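Local coordinates for flagellar basal body protein (PDB 5NPY), which probably forms part of the hook of the bacterial flagellum in Helicobacter pylori, at residues L296-S299 with S305-L308. Sequence-based numbering, arbitrary orientation.
Sequences LIKS and SPPL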
# COMPACT_ATOMS: atom_id res chain seq x y z
N LEU A 296 11.24 -5.78 -35.75
CA LEU A 296 10.68 -4.59 -35.12
C LEU A 296 11.29 -3.33 -35.74
O LEU A 296 12.52 -3.18 -35.76
CB LEU A 296 10.94 -4.61 -33.61
CG LEU A 296 10.31 -3.47 -32.83
CD1 LEU A 296 8.82 -3.63 -32.81
CD2 LEU A 296 10.88 -3.42 -31.42
N ILE A 297 10.43 -2.43 -36.25
CA ILE A 297 10.88 -1.19 -36.89
C ILE A 297 10.11 0.01 -36.34
O ILE A 297 9.01 -0.10 -35.79
CB ILE A 297 10.73 -1.24 -38.43
CG1 ILE A 297 9.29 -1.53 -38.84
CG2 ILE A 297 11.66 -2.26 -39.06
CD1 ILE A 297 8.87 -0.89 -40.12
N LYS A 298 10.69 1.19 -36.52
CA LYS A 298 10.00 2.43 -36.19
C LYS A 298 9.20 2.89 -37.39
O LYS A 298 9.69 2.84 -38.53
CB LYS A 298 10.98 3.53 -35.78
CG LYS A 298 11.80 3.26 -34.56
CD LYS A 298 12.74 4.44 -34.35
CE LYS A 298 13.38 4.46 -32.98
NZ LYS A 298 14.29 5.65 -32.84
N SER A 299 7.97 3.33 -37.14
CA SER A 299 7.10 3.81 -38.21
C SER A 299 7.60 5.11 -38.82
O SER A 299 7.18 5.47 -39.93
CB SER A 299 5.69 4.03 -37.66
OG SER A 299 5.74 4.94 -36.58
N SER A 305 11.05 8.39 -30.30
CA SER A 305 10.13 7.36 -29.83
C SER A 305 8.82 7.37 -30.61
O SER A 305 7.78 7.79 -30.08
CB SER A 305 9.86 7.51 -28.34
OG SER A 305 8.98 6.49 -27.89
N PRO A 306 8.81 6.89 -31.85
CA PRO A 306 7.56 6.85 -32.63
C PRO A 306 6.79 5.57 -32.38
O PRO A 306 7.31 4.65 -31.72
CB PRO A 306 8.05 6.92 -34.08
CG PRO A 306 9.36 6.13 -34.03
CD PRO A 306 9.95 6.39 -32.64
N PRO A 307 5.56 5.46 -32.87
CA PRO A 307 4.88 4.16 -32.86
C PRO A 307 5.71 3.14 -33.62
O PRO A 307 6.34 3.45 -34.62
CB PRO A 307 3.55 4.44 -33.57
CG PRO A 307 3.32 5.93 -33.37
CD PRO A 307 4.69 6.56 -33.33
N LEU A 308 5.71 1.91 -33.12
CA LEU A 308 6.53 0.85 -33.68
C LEU A 308 5.66 -0.12 -34.46
O LEU A 308 4.48 -0.30 -34.16
CB LEU A 308 7.31 0.12 -32.58
CG LEU A 308 8.22 1.01 -31.72
CD1 LEU A 308 9.00 0.18 -30.76
CD2 LEU A 308 9.18 1.86 -32.59
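P306 turns the CG-CD edge of its ring to the side chain of K298, which crosses it at about a right angle. P306 CG lies 3.5 Å from K298 CB. P306 CD lies 3.8 Å from K298 CD. S299 OG lies over one face of the P307 ring, 3.8 Å from both P307 CB and P307 CD. The flat carbonyl group of P307 takes both donors of S299. S299 N reaches P307 O at 3.0 Å, nearly in line with the C=O bond. S299 OG approaches the same oxygen tilted 30° from the carbonyl plane, a bond of doubtfully short length. With OG between the backbone N and the carbonyl carbon (chi1 57°), the hydroxyl turns to the same oxygen as its own N-H. K298 and L308 form a non-hydrogen-bonded antiparallel pair. Their side chains run side by side, with K298 CG 3.6 Å from L308 CD2. L296 CD1 packs on L308 CB at 4.0 Å, and F212 covers both leucines. The contact closes the hairpin between strands 293-298 and 308-313. The proline nitrogens have no hydrogen to donate, but the P307 carbonyl still accepts. The extended K298 chain carries NZ to the carbonyl oxygens of A303, K304 and G217, tying the loop to G217 beyond it.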